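PDB 4ORL: uncharacterized protein from Bacteroides ovatus, which is of unknown function but belongs to the DUF4783 family of the NTF2 clan, whose cone-like alpha+beta folds often enclose a pocket. Local coordinates for residues 9-12 / 18-21; 49-54 / 83-88. One frame throughout, in Å; residues are numbered along the deposited sequence. Where two conformers were deposited one is given.

Contact 1: residues 9-12 / 18-21; sequences ITAF and QELS
Leu20 meets both Ala11 and Phe12 where helix 6-14 packs against the short helix 17-21. Its side chain can be followed outward. Leu20 CB lies 3.9 Å from Ala11 CB. CG stands anti to the backbone N (chi1 -171°), and this swings the fork of the side chain toward the Phe12 ring. Leu20 CD1 then comes to 3.7 Å from Phe12 CE2, approaching the ring at a slant. Leu20 CD2 reaches the end of the same ring, 3.9 Å from Phe12 CZ. The two methyls therefore both meet the CE2-CZ end of the ring. Phe60 meets the ring of Phe12 as well, and Met48 of helix 41-54 touches both Phe12 and Leu20.

Ala11 is the close point of the two backbones. Ala11 CB sits 3.5 Å from Leu20 N and 3.8 Å from Glu19 CB. The CA atoms of Ala11 and Leu20 are 5.2 Å apart, a spacing that the small methyl group permits.

Glu19 borders the contact. Its chain is extended beyond CG and crosses Thr10 obliquely. Glu19 OE1 rests 3.6 Å from Thr10 CG2 and also nears Ala11 CA. The other oxygen, OE2, forms a salt bridge with Arg14, near the end of helix 6-14.

The paired N-terminal helices are consistent with an NTF2-like fold. Their chemistry is divided. Apolar groups of Ala11, Phe12 and Leu20 fill the buried side. The carboxylate of Glu19 stays at the border, where its charge is paired with Arg14, and the two helices are joined by apolar packing with the salt bridge beside it.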
loop_
_atom_site.group_PDB
_atom_site.type_symbol
_atom_site.label_atom_id
_atom_site.label_comp_id
_atom_site.label_asym_id
_atom_site.label_seq_id
_atom_site.Cartn_x
_atom_site.Cartn_y
_atom_site.Cartn_z
ATOM N N ILE A 9 -2.657 -7.054 -2.421
ATOM C CA ILE A 9 -3.783 -7.180 -1.542
ATOM C C ILE A 9 -3.468 -8.146 -0.388
ATOM O O ILE A 9 -3.728 -7.844 0.779
ATOM C CB ILE A 9 -5.038 -7.621 -2.328
ATOM C CG1 ILE A 9 -5.477 -6.506 -3.306
ATOM C CG2 ILE A 9 -6.147 -7.981 -1.360
ATOM C CD1 ILE A 9 -6.319 -7.010 -4.445
ATOM N N THR A 10 -2.866 -9.283 -0.711
ATOM C CA THR A 10 -2.476 -10.253 0.308
ATOM C C THR A 10 -1.473 -9.653 1.297
ATOM O O THR A 10 -1.568 -9.891 2.504
ATOM C CB THR A 10 -1.918 -11.531 -0.351
ATOM O OG1 THR A 10 -2.950 -12.139 -1.138
ATOM C CG2 THR A 10 -1.418 -12.552 0.688
ATOM N N ALA A 11 -0.536 -8.837 0.801
ATOM C CA ALA A 11 0.446 -8.180 1.684
ATOM C C ALA A 11 -0.243 -7.304 2.727
ATOM O O ALA A 11 0.112 -7.313 3.892
ATOM C CB ALA A 11 1.426 -7.356 0.882
ATOM N N PHE A 12 -1.240 -6.548 2.308
ATOM C CA PHE A 12 -1.977 -5.738 3.252
ATOM C C PHE A 12 -2.816 -6.555 4.206
ATOM O O PHE A 12 -2.813 -6.293 5.409
ATOM C CB PHE A 12 -2.828 -4.675 2.546
ATOM C CG PHE A 12 -2.031 -3.488 2.103
ATOM C CD1 PHE A 12 -1.610 -2.536 3.018
ATOM C CD2 PHE A 12 -1.766 -3.292 0.786
ATOM C CE1 PHE A 12 -0.854 -1.439 2.595
ATOM C CE2 PHE A 12 -1.000 -2.197 0.373
ATOM C CZ PHE A 12 -0.553 -1.308 1.277
ATOM N N GLN A 18 7.427 -7.285 3.944
ATOM C CA GLN A 18 8.279 -8.040 3.041
ATOM C C GLN A 18 7.539 -8.487 1.774
ATOM O O GLN A 18 8.076 -8.385 0.685
ATOM C CB GLN A 18 8.962 -9.199 3.762
ATOM C CG GLN A 18 10.222 -8.743 4.496
ATOM C CD GLN A 18 11.252 -8.099 3.560
ATOM O OE1 GLN A 18 11.581 -6.919 3.692
ATOM N NE2 GLN A 18 11.713 -8.860 2.576
ATOM N N GLU A 19 6.272 -8.875 1.911
ATOM C CA GLU A 19 5.483 -9.244 0.729
ATOM C C GLU A 19 5.222 -8.016 -0.106
ATOM O O GLU A 19 5.297 -8.067 -1.321
ATOM C CB GLU A 19 4.164 -9.914 1.115
ATOM C CG GLU A 19 4.334 -11.354 1.583
ATOM C CD GLU A 19 3.036 -12.068 1.913
ATOM O OE1 GLU A 19 1.956 -11.571 1.555
ATOM O OE2 GLU A 19 3.097 -13.145 2.550
ATOM N N LEU A 20 4.928 -6.906 0.563
ATOM C CA LEU A 20 4.591 -5.650 -0.122
ATOM C C LEU A 20 5.781 -5.125 -0.918
ATOM O O LEU A 20 5.619 -4.591 -2.010
ATOM C CB LEU A 20 4.118 -4.603 0.880
ATOM C CG LEU A 20 3.515 -3.286 0.343
ATOM C CD1 LEU A 20 2.289 -3.540 -0.545
ATOM C CD2 LEU A 20 3.196 -2.350 1.496
ATOM N N SER A 21 6.985 -5.318 -0.371
ATOM C CA SER A 21 8.216 -4.807 -0.975
ATOM C C SER A 21 8.425 -5.335 -2.396
ATOM O O SER A 21 8.954 -4.627 -3.254
ATOM C CB SER A 21 9.414 -5.156 -0.094
ATOM O OG SER A 21 9.715 -6.539 -0.163
#

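Contact 2: residues 49-54 / 83-88; sequences QEFFTK and GNFRVN
Phe51 and Phe85 form a T-shaped (edge-to-face) pair between helix 41-54 and strand 83-94. The ring planes stand at 80° to each other, and the centroids are 5.0 Å apart. Phe51 supplies the edge and Phe85 the face. CZ of Phe51 sits over the centre of the Phe85 ring, 3.7 Å above its plane. Phe51 CZ is 3.8 Å from Phe85 CG and nearly as close to the other ring carbons. Phe51 CE1 lies beside it, 3.8 Å from Phe85 CE2. The C-H edge of one ring thus points into the pi cloud of the other, which is the favourable sense for this electrostatic contact.

The two side chains come from opposite directions. Phe51 turns CG away from the backbone N (chi1 178°), which carries the ring toward the strand. The backbones can therefore remain far apart, with 11.0 Å between the CA atoms of Phe51 and Phe85. Two long side chains bridge that space, and they alone make the close contact between these segments. Lys107 makes a cation-pi contact with the Phe85 ring. With a leucine in place of Phe85, the edge of Phe51 would probably lose the aromatic face it points into, and Lys107 its pi partner.

The pair lies near the surface, by the last turn of helix 41-54 and the start of strand 83-94. Phe51 also touches Leu78 of strand 71-80 and Ile105 of strand 97-108. Phe85 touches Thr80 and Ile105 on the same two strands. The helix end is packed in this way over three neighbouring strands of the mixed sheet, consistent with the helix-on-sheet packing of the NTF2 clan.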
loop_
_atom_site.group_PDB
_atom_site.type_symbol
_atom_site.label_atom_id
_atom_site.label_comp_id
_atom_site.label_asym_id
_atom_site.label_seq_id
_atom_site.Cartn_x
_atom_site.Cartn_y
_atom_site.Cartn_z
ATOM N N GLN A 49 6.914 -1.523 7.587
ATOM C CA GLN A 49 7.135 -2.533 8.637
ATOM C C GLN A 49 6.820 -1.958 10.032
ATOM O O GLN A 49 6.230 -2.639 10.877
ATOM C CB GLN A 49 8.565 -3.072 8.563
ATOM C CG GLN A 49 8.971 -3.999 9.697
ATOM C CD GLN A 49 8.143 -5.261 9.781
ATOM O OE1 GLN A 49 7.443 -5.631 8.835
ATOM N NE2 GLN A 49 8.220 -5.942 10.933
ATOM N N GLU A 50 7.234 -0.711 10.261
ATOM C CA GLU A 50 6.933 -0.009 11.495
ATOM C C GLU A 50 5.421 0.217 11.629
ATOM O O GLU A 50 4.832 -0.028 12.700
ATOM C CB GLU A 50 7.706 1.328 11.526
ATOM C CG GLU A 50 7.263 2.338 12.588
ATOM C CD GLU A 50 7.223 1.780 13.979
ATOM O OE1 GLU A 50 7.842 0.724 14.232
ATOM O OE2 GLU A 50 6.565 2.409 14.838
ATOM N N PHE A 51 4.798 0.687 10.555
ATOM C CA PHE A 51 3.365 0.913 10.558
ATOM C C PHE A 51 2.586 -0.375 10.911
ATOM O O PHE A 51 1.681 -0.336 11.729
ATOM C CB PHE A 51 2.884 1.461 9.216
ATOM C CG PHE A 51 1.410 1.660 9.160
ATOM C CD1 PHE A 51 0.826 2.799 9.718
ATOM C CD2 PHE A 51 0.584 0.671 8.623
ATOM C CE1 PHE A 51 -0.558 2.947 9.721
ATOM C CE2 PHE A 51 -0.797 0.836 8.609
ATOM C CZ PHE A 51 -1.356 1.980 9.157
ATOM N N PHE A 52 2.953 -1.488 10.276
ATOM C CA PHE A 52 2.282 -2.790 10.514
ATOM C C PHE A 52 2.596 -3.383 11.904
ATOM O O PHE A 52 1.873 -4.242 12.383
ATOM C CB PHE A 52 2.689 -3.816 9.448
ATOM C CG PHE A 52 2.148 -3.546 8.065
ATOM C CD1 PHE A 52 0.839 -3.093 7.865
ATOM C CD2 PHE A 52 2.888 -3.926 6.953
ATOM C CE1 PHE A 52 0.344 -2.926 6.571
ATOM C CE2 PHE A 52 2.379 -3.800 5.675
ATOM C CZ PHE A 52 1.101 -3.304 5.489
ATOM N N THR A 53 3.685 -2.957 12.528
ATOM C CA THR A 53 4.008 -3.424 13.878
ATOM C C THR A 53 3.263 -2.605 14.927
ATOM O O THR A 53 2.720 -3.159 15.885
ATOM C CB THR A 53 5.515 -3.373 14.135
ATOM O OG1 THR A 53 6.178 -4.169 13.147
ATOM C CG2 THR A 53 5.833 -3.926 15.530
ATOM N N LYS A 54 3.236 -1.294 14.740
ATOM C CA LYS A 54 2.500 -0.385 15.618
ATOM C C LYS A 54 0.995 -0.651 15.573
ATOM O O LYS A 54 0.298 -0.528 16.593
ATOM C CB LYS A 54 2.760 1.057 15.203
ATOM C CG LYS A 54 1.974 2.090 16.001
ATOM N N GLY A 83 -7.608 0.502 15.264
ATOM C CA GLY A 83 -8.734 0.984 14.482
ATOM C C GLY A 83 -8.504 0.845 12.992
ATOM O O GLY A 83 -7.563 0.161 12.564
ATOM N N ASN A 84 -9.379 1.475 12.210
ATOM C CA ASN A 84 -9.377 1.340 10.753
ATOM C C ASN A 84 -8.548 2.435 10.087
ATOM O O ASN A 84 -8.562 3.597 10.538
ATOM C CB ASN A 84 -10.813 1.412 10.188
ATOM C CG ASN A 84 -11.586 0.113 10.347
ATOM O OD1 ASN A 84 -11.100 -0.856 10.936
ATOM N ND2 ASN A 84 -12.812 0.090 9.801
ATOM N N PHE A 85 -7.865 2.075 9.009
ATOM C CA PHE A 85 -7.150 3.013 8.169
ATOM C C PHE A 85 -7.581 2.809 6.735
ATOM O O PHE A 85 -7.637 1.670 6.273
ATOM C CB PHE A 85 -5.642 2.773 8.242
ATOM C CG PHE A 85 -5.028 3.038 9.574
ATOM C CD1 PHE A 85 -5.071 2.116 10.582
ATOM C CD2 PHE A 85 -4.378 4.257 9.823
ATOM C CE1 PHE A 85 -4.478 2.359 11.788
ATOM C CE2 PHE A 85 -3.808 4.494 11.032
ATOM C CZ PHE A 85 -3.845 3.543 12.011
ATOM N N ARG A 86 -7.782 3.887 5.984
ATOM C CA ARG A 86 -7.979 3.756 4.541
ATOM C C ARG A 86 -6.618 3.762 3.871
ATOM O O ARG A 86 -5.720 4.567 4.223
ATOM C CB ARG A 86 -8.895 4.840 3.925
ATOM C CG ARG A 86 -9.402 4.436 2.512
ATOM C CD ARG A 86 -10.161 5.540 1.784
ATOM N NE ARG A 86 -11.280 6.024 2.564
ATOM C CZ ARG A 86 -11.253 7.131 3.299
ATOM N NH1 ARG A 86 -10.167 7.880 3.329
ATOM N NH2 ARG A 86 -12.310 7.478 3.998
ATOM N N VAL A 87 -6.438 2.816 2.949
ATOM C CA VAL A 87 -5.189 2.661 2.205
ATOM C C VAL A 87 -5.477 2.930 0.753
ATOM O O VAL A 87 -6.421 2.373 0.206
ATOM C CB VAL A 87 -4.677 1.231 2.323
ATOM C CG1 VAL A 87 -3.452 1.005 1.435
ATOM C CG2 VAL A 87 -4.368 0.894 3.776
ATOM N N ASN A 88 -4.691 3.828 0.160
ATOM C CA ASN A 88 -4.793 4.187 -1.261
ATOM C C ASN A 88 -3.436 3.963 -1.904
ATOM O O ASN A 88 -2.496 4.700 -1.627
ATOM C CB ASN A 88 -5.191 5.667 -1.426
ATOM C CG ASN A 88 -6.470 6.019 -0.705
ATOM O OD1 ASN A 88 -7.535 6.112 -1.323
ATOM N ND2 ASN A 88 -6.371 6.267 0.604
#

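Overall arrangement
Helix 6-14 opens the fold near the N terminus. Contact 1 closes a short loop at once, bringing helix 17-21 back against it. The chain then makes its first strands and enters helix 41-54. Contact 2 opens at the end of that helix and closes after strands 57-68 and 71-80, at the start of strand 83-94. The two loops are in series and neither nest nor cross. In space their centres are about 12 Å apart, and they meet directly. Phe12 CZ lies 3.7 Å from Val87 CG1, and Phe12 also packs on Phe52. Together they join the N-terminal helices, helix 41-54 and the mixed sheet, consistent with an NTF2-like fold.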